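Local coordinates for protein nisin leader peptide-processing serine protease NisP (Lactococcus lactis subsp. lactis, PDB 4MZD) that probably acts as a subtilisin-like serine endopeptidase, this being its catalytic domain, that removes the leader peptide from the nisin precursor, at residues G97-G102 with R188-A193; R192-G197 with K238-V243; S230-A235 with S280-V285. One frame throughout, in Å; residues are numbered along the deposited sequence. Where two conformers were deposited one is given.

Contact 1: G97-G102 with R188-A193; sequences GIIDSG and RAIRRA
The flat group here is the peptide unit joining Ala189 to Ile190: Ile99 lays its CD1 over one face of it, 3.6 Å from Ile190 N, while Ala189 O accepts the helical bond from Ala193 N (2.8 Å). This is a strand-against-helix contact in the α/β fold of a subtilase. Helix 183-195 is the connecting helix of a β-α-β crossover between strands 169-174 and 200-210, and strand 95-100 runs between those two strands in the parallel part of the sheet, beneath the helix. Ile99 carries the contact from the strand side. Its CG1 stands beside the backbone N (chi1 -62°) and the chain beyond is extended (chi2 179°), which drives CD1 onto the helix backbone, while CG2 branches off along the helix. The CB of Ala189 rests against both methyls from one side, 3.8 Å from CD1 and the same from CG2. Ile190 starts out turned from the strand, yet its CG1 comes back to 3.7 Å from Ile99 CD1. Ile190 also touches Ala231 and Ala235 of helix 222-238 and Ile203 of strand 200-210. One turn on along the helix Ala193 points its CB toward Gly97, two residues back on the strand, whose CA is 4.7 Å away; with no side chain on Gly97, the helix can approach the strand closely. The strand ends in the Asp-Ser-Gly sequence characteristic of subtilases. Asp100, predicted to belong to the charge relay system, turns its carboxylate from the helix toward His147, and its OD1 is hydrogen-bonded to His147 ND1. The same OD1 uses its anti lone pair for Ser101 N, 2.7 Å away, in a bent bond of 142°.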
# COMPACT_ATOMS: atom_id res chain seq x y z
N GLY A 97 2.93 8.51 6.71
CA GLY A 97 4.01 7.62 7.10
C GLY A 97 4.01 6.40 6.21
O GLY A 97 3.01 5.70 6.11
N ILE A 98 5.13 6.15 5.54
CA ILE A 98 5.22 5.06 4.58
C ILE A 98 5.98 3.89 5.19
O ILE A 98 7.18 4.00 5.46
CB ILE A 98 5.91 5.49 3.27
CG1 ILE A 98 5.32 6.79 2.72
CG2 ILE A 98 5.80 4.37 2.24
CD1 ILE A 98 6.06 7.30 1.50
N ILE A 99 5.27 2.79 5.41
CA ILE A 99 5.86 1.60 6.01
C ILE A 99 6.16 0.64 4.86
O ILE A 99 5.26 0.02 4.29
CB ILE A 99 4.89 0.98 7.02
CG1 ILE A 99 4.64 1.97 8.16
CG2 ILE A 99 5.44 -0.34 7.55
CD1 ILE A 99 3.66 1.49 9.24
N ASP A 100 7.43 0.56 4.48
CA ASP A 100 7.80 -0.10 3.23
C ASP A 100 9.30 -0.37 3.22
O ASP A 100 9.91 -0.52 4.28
CB ASP A 100 7.33 0.75 2.04
CG ASP A 100 6.95 -0.09 0.83
OD1 ASP A 100 7.87 -0.69 0.24
OD2 ASP A 100 5.76 -0.13 0.48
N SER A 101 9.91 -0.43 2.04
CA SER A 101 11.32 -0.81 1.97
C SER A 101 12.30 0.35 2.14
O SER A 101 13.49 0.18 1.87
CB SER A 101 11.63 -1.57 0.68
OG SER A 101 11.56 -0.73 -0.46
N GLY A 102 11.82 1.51 2.59
CA GLY A 102 12.66 2.68 2.70
C GLY A 102 12.46 3.61 1.52
O GLY A 102 11.47 3.49 0.79
N ARG A 188 5.64 -2.55 15.07
CA ARG A 188 6.48 -1.49 15.64
C ARG A 188 6.46 -0.24 14.76
O ARG A 188 6.44 0.88 15.26
CB ARG A 188 7.92 -1.98 15.84
CG ARG A 188 8.12 -2.82 17.09
CD ARG A 188 9.59 -3.12 17.36
NE ARG A 188 10.18 -3.99 16.35
CZ ARG A 188 11.24 -3.67 15.61
NH1 ARG A 188 11.85 -2.50 15.79
NH2 ARG A 188 11.71 -4.52 14.71
N ALA A 189 6.48 -0.45 13.45
CA ALA A 189 6.46 0.68 12.51
C ALA A 189 5.15 1.45 12.59
O ALA A 189 5.15 2.68 12.50
CB ALA A 189 6.71 0.19 11.09
N ILE A 190 4.03 0.74 12.73
CA ILE A 190 2.74 1.40 12.86
C ILE A 190 2.72 2.30 14.09
O ILE A 190 2.31 3.46 14.03
CB ILE A 190 1.59 0.37 12.93
CG1 ILE A 190 1.42 -0.33 11.57
CG2 ILE A 190 0.29 1.04 13.36
CD1 ILE A 190 0.56 -1.60 11.64
N ARG A 191 3.18 1.76 15.21
CA ARG A 191 3.21 2.53 16.45
C ARG A 191 4.11 3.76 16.31
O ARG A 191 3.75 4.85 16.75
CB ARG A 191 3.70 1.66 17.61
CG ARG A 191 2.75 0.54 17.96
CD ARG A 191 3.33 -0.32 19.07
NE ARG A 191 2.48 -1.47 19.34
CZ ARG A 191 1.47 -1.47 20.21
NH1 ARG A 191 1.18 -0.37 20.89
NH2 ARG A 191 0.76 -2.58 20.38
N ARG A 192 5.28 3.56 15.71
CA ARG A 192 6.24 4.65 15.55
C ARG A 192 5.71 5.74 14.62
O ARG A 192 5.87 6.93 14.89
CB ARG A 192 7.57 4.10 15.01
CG ARG A 192 8.71 5.10 14.96
CD ARG A 192 9.13 5.52 16.37
NE ARG A 192 8.56 6.81 16.75
CZ ARG A 192 8.62 7.31 17.98
NH1 ARG A 192 9.21 6.61 18.95
NH2 ARG A 192 8.08 8.49 18.25
N ALA A 193 5.07 5.33 13.53
CA ALA A 193 4.50 6.29 12.60
C ALA A 193 3.41 7.11 13.27
O ALA A 193 3.30 8.31 13.03
CB ALA A 193 3.96 5.58 11.37

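Contact 2: R192-G197 with K238-V243; sequences RAADDG and KGSIVV
Two Schellman motifs lie side by side here, ending helices 183-195 and 222-238 at Gly197 and Gly239, where the chain leaves each helix for the strand that follows in the subtilase sheet. Ala194 and Ser240 form the buried half: Ser240 OG rests 3.8 Å from Ala194 CB, and the methyl also touches the CB of Lys238. A water joins the two helix ends, donating to Ala194 O and to Ser240 OG at 2.8 Å each. Ala194 O thus has a second partner besides Gly197 N, which gives the inner bond of the first Schellman motif, and Ser240 OG is also hydrogen-bonded to Asn198 O. Nearer the surface Lys238 bends at chi2 and chi3 and crosses Asp195 at about a right angle, bringing its CE to 3.4 Å from Asp195 OD1. The salt bridge from Lys238 NZ to Asp195 OD1 is long, 3.6 Å; the same oxygen is hydrogen-bonded to Tyr234 OH. A firmer link runs through a second water, which accepts from Lys238 NZ at 2.6 Å and donates to Asp195 O at 2.9 Å.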
# COMPACT_ATOMS: atom_id res chain seq x y z
N ARG A 192 5.28 3.56 15.71
CA ARG A 192 6.24 4.65 15.55
C ARG A 192 5.71 5.74 14.62
O ARG A 192 5.87 6.93 14.89
CB ARG A 192 7.57 4.10 15.01
CG ARG A 192 8.71 5.10 14.96
CD ARG A 192 9.13 5.52 16.37
NE ARG A 192 8.56 6.81 16.75
CZ ARG A 192 8.62 7.31 17.98
NH1 ARG A 192 9.21 6.61 18.95
NH2 ARG A 192 8.08 8.49 18.25
N ALA A 193 5.07 5.33 13.53
CA ALA A 193 4.50 6.29 12.60
C ALA A 193 3.41 7.11 13.27
O ALA A 193 3.30 8.31 13.03
CB ALA A 193 3.96 5.58 11.37
N ALA A 194 2.59 6.47 14.11
CA ALA A 194 1.55 7.18 14.85
C ALA A 194 2.16 8.12 15.89
O ALA A 194 1.72 9.26 16.04
CB ALA A 194 0.60 6.19 15.50
N ASP A 195 3.18 7.64 16.59
CA ASP A 195 3.86 8.47 17.58
C ASP A 195 4.51 9.71 16.97
O ASP A 195 4.60 10.75 17.61
CB ASP A 195 4.90 7.66 18.36
CG ASP A 195 4.26 6.75 19.39
OD1 ASP A 195 3.14 7.06 19.84
OD2 ASP A 195 4.87 5.72 19.75
N ASP A 196 4.96 9.59 15.72
CA ASP A 196 5.59 10.70 15.01
C ASP A 196 4.56 11.67 14.41
O ASP A 196 4.94 12.64 13.76
CB ASP A 196 6.52 10.19 13.92
CG ASP A 196 7.77 9.52 14.45
OD1 ASP A 196 8.09 9.64 15.66
OD2 ASP A 196 8.45 8.86 13.63
N GLY A 197 3.28 11.39 14.60
CA GLY A 197 2.23 12.31 14.20
C GLY A 197 1.74 12.19 12.77
O GLY A 197 1.06 13.09 12.27
N LYS A 238 -4.23 7.33 18.75
CA LYS A 238 -3.39 8.50 18.50
C LYS A 238 -3.97 9.42 17.43
O LYS A 238 -3.47 10.53 17.22
CB LYS A 238 -1.98 8.06 18.08
CG LYS A 238 -1.21 7.31 19.16
CD LYS A 238 -0.66 8.24 20.22
CE LYS A 238 0.46 9.10 19.67
NZ LYS A 238 1.12 9.92 20.74
N GLY A 239 -5.02 8.96 16.75
CA GLY A 239 -5.68 9.76 15.74
C GLY A 239 -5.23 9.49 14.31
O GLY A 239 -5.55 10.27 13.41
N SER A 240 -4.51 8.38 14.10
CA SER A 240 -4.03 8.01 12.77
C SER A 240 -4.96 6.99 12.11
O SER A 240 -5.63 6.22 12.80
CB SER A 240 -2.62 7.42 12.85
OG SER A 240 -1.70 8.36 13.34
N ILE A 241 -4.97 6.99 10.78
CA ILE A 241 -5.66 5.96 10.02
C ILE A 241 -4.62 5.17 9.24
O ILE A 241 -3.62 5.72 8.78
CB ILE A 241 -6.72 6.56 9.08
CG1 ILE A 241 -7.68 5.47 8.60
CG2 ILE A 241 -6.07 7.30 7.91
CD1 ILE A 241 -8.98 5.99 8.05
N VAL A 242 -4.87 3.88 9.11
CA VAL A 242 -4.01 2.97 8.37
C VAL A 242 -4.70 2.57 7.08
O VAL A 242 -5.89 2.23 7.08
CB VAL A 242 -3.67 1.74 9.22
CG1 VAL A 242 -2.88 0.72 8.41
CG2 VAL A 242 -2.92 2.15 10.48
N VAL A 243 -3.94 2.62 5.98
CA VAL A 243 -4.40 2.29 4.64
C VAL A 243 -3.51 1.16 4.15
O VAL A 243 -2.29 1.31 4.14
CB VAL A 243 -4.27 3.52 3.71
CG1 VAL A 243 -4.86 3.25 2.34
CG2 VAL A 243 -4.92 4.75 4.35
O HOH W 1 -0.71 10.32 15.05
O HOH W 2 3.49 10.89 20.26

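Contact 3: S230-A235 with S280-V285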
# COMPACT_ATOMS: atom_id res chain seq x y z
N SER A 230 -3.44 -4.79 18.14
CA SER A 230 -2.98 -3.88 19.18
C SER A 230 -2.32 -2.63 18.58
O SER A 230 -2.54 -1.52 19.04
CB SER A 230 -2.00 -4.61 20.10
OG SER A 230 -1.57 -3.76 21.15
N ALA A 231 -1.50 -2.83 17.55
CA ALA A 231 -0.82 -1.71 16.92
C ALA A 231 -1.80 -0.78 16.22
O ALA A 231 -1.68 0.45 16.30
CB ALA A 231 0.25 -2.21 15.94
N ILE A 232 -2.78 -1.36 15.54
CA ILE A 232 -3.80 -0.58 14.85
C ILE A 232 -4.71 0.17 15.82
O ILE A 232 -5.07 1.32 15.58
CB ILE A 232 -4.62 -1.48 13.91
CG1 ILE A 232 -3.74 -1.90 12.73
CG2 ILE A 232 -5.87 -0.78 13.42
CD1 ILE A 232 -4.26 -3.09 11.99
N ASN A 233 -5.06 -0.48 16.93
CA ASN A 233 -5.83 0.19 17.97
C ASN A 233 -5.07 1.37 18.54
O ASN A 233 -5.64 2.41 18.83
CB ASN A 233 -6.21 -0.78 19.08
CG ASN A 233 -7.36 -1.69 18.68
OD1 ASN A 233 -8.13 -1.38 17.77
ND2 ASN A 233 -7.49 -2.82 19.37
N TYR A 234 -3.76 1.20 18.70
CA TYR A 234 -2.93 2.27 19.20
C TYR A 234 -2.89 3.44 18.22
O TYR A 234 -3.04 4.60 18.60
CB TYR A 234 -1.52 1.77 19.48
CG TYR A 234 -0.62 2.84 20.03
CD1 TYR A 234 -0.75 3.27 21.35
CD2 TYR A 234 0.34 3.45 19.23
CE1 TYR A 234 0.05 4.25 21.85
CE2 TYR A 234 1.16 4.44 19.74
CZ TYR A 234 1.01 4.84 21.06
OH TYR A 234 1.80 5.82 21.60
N ALA A 235 -2.69 3.13 16.94
CA ALA A 235 -2.68 4.16 15.92
C ALA A 235 -3.99 4.94 15.93
O ALA A 235 -4.00 6.16 15.87
CB ALA A 235 -2.42 3.55 14.55
N SER A 280 -4.99 -5.56 6.25
CA SER A 280 -6.13 -4.91 5.60
C SER A 280 -7.49 -5.36 6.16
O SER A 280 -8.48 -4.64 6.01
CB SER A 280 -6.10 -5.11 4.08
OG SER A 280 -6.33 -6.46 3.74
N VAL A 281 -7.54 -6.52 6.81
CA VAL A 281 -8.79 -7.08 7.31
C VAL A 281 -9.45 -6.23 8.40
O VAL A 281 -10.67 -6.25 8.55
CB VAL A 281 -8.56 -8.51 7.85
CG1 VAL A 281 -7.57 -8.50 9.00
CG2 VAL A 281 -9.88 -9.15 8.26
N PHE A 282 -8.66 -5.51 9.18
CA PHE A 282 -9.21 -4.85 10.36
C PHE A 282 -10.23 -3.78 10.00
O PHE A 282 -10.05 -3.03 9.04
CB PHE A 282 -8.09 -4.28 11.23
CG PHE A 282 -7.22 -5.34 11.83
CD1 PHE A 282 -7.65 -6.07 12.92
CD2 PHE A 282 -5.99 -5.65 11.27
CE1 PHE A 282 -6.87 -7.07 13.46
CE2 PHE A 282 -5.20 -6.65 11.81
CZ PHE A 282 -5.65 -7.37 12.90
N GLU A 283 -11.31 -3.74 10.78
CA GLU A 283 -12.42 -2.84 10.52
C GLU A 283 -12.00 -1.39 10.37
O GLU A 283 -12.53 -0.67 9.53
CB GLU A 283 -13.45 -2.96 11.64
CG GLU A 283 -14.00 -4.36 11.85
CD GLU A 283 -15.01 -4.77 10.79
OE1 GLU A 283 -16.20 -4.92 11.14
OE2 GLU A 283 -14.61 -4.94 9.62
N ASP A 284 -11.05 -0.94 11.18
CA ASP A 284 -10.67 0.47 11.14
C ASP A 284 -9.67 0.81 10.04
O ASP A 284 -9.42 1.98 9.77
CB ASP A 284 -10.17 0.92 12.51
CG ASP A 284 -11.26 0.91 13.56
OD1 ASP A 284 -12.45 1.05 13.19
OD2 ASP A 284 -10.94 0.74 14.75
N VAL A 285 -9.11 -0.22 9.41
CA VAL A 285 -8.17 -0.04 8.31
C VAL A 285 -8.93 0.17 7.01
O VAL A 285 -9.99 -0.42 6.79
CB VAL A 285 -7.23 -1.27 8.22
CG1 VAL A 285 -6.36 -1.23 6.97
CG2 VAL A 285 -6.37 -1.37 9.47
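Segment 230-235 of helix 222-238 passes a type I turn, Phe282 to Val285, with its backbone well clear: the nearest CA atoms, of Ile232 and Asp284, are 7.9 Å apart, so the gap is bridged by side chains. The turn is closed by Val285 N to Phe282 O at 3.0 Å. Ile232 reaches toward it from the helix, its CG1 beside the backbone N (chi1 -70°) and the chain extended beyond, so that CD1 comes up to Val285 and to the side of the Phe282 ring. CD1 lies 3.7 Å from Val285 CG2, and Ile232 CG2 reaches the same methyl at 4.0 Å; the two side chains meet at about a right angle. Against Phe282 the CD1 approach is oblique, on the CD2 side of the ring, and its modelled distance is too short to be relied on. In the subtilisin-like α/β fold this turn leads into strand 286-291, the parallel neighbour of strand 241-245, and the contact joins helix 222-238 to the entry of that strand. Val285 is turned to the sheet as well, touching Val242 and Ala244. One face of the Phe282 ring carries Val281 CG1, 4.0 Å above its plane and offset toward the rim, and the ring also meets Tyr225 of the helix with the planes at about 35°. The carbonyls of Glu283 and Val285 both accept from Lys379 NZ.

Contacts 1 and 2 lie about 9 Å apart between centres and share helix 183-195, the first using its middle over the sheet and the second its C-terminal end. Contact 3 is about 11 Å from contact 2 and about 14 Å from contact 1, on the neighbouring helix 222-238. The two helices touch, among other places through a weak hydrogen bond from Arg191 to Ser230. Along the chain, contact 1 closes before contact 3 opens, whereas the segments of contacts 2 and 3 alternate; helix 222-238 is followed by strand 241-245. They set two neighbouring helices against the sheet and the turn leading into strand 286-291; the predicted catalytic Asp100 lies in contact 1's strand segment, the other two contacts away from the triad.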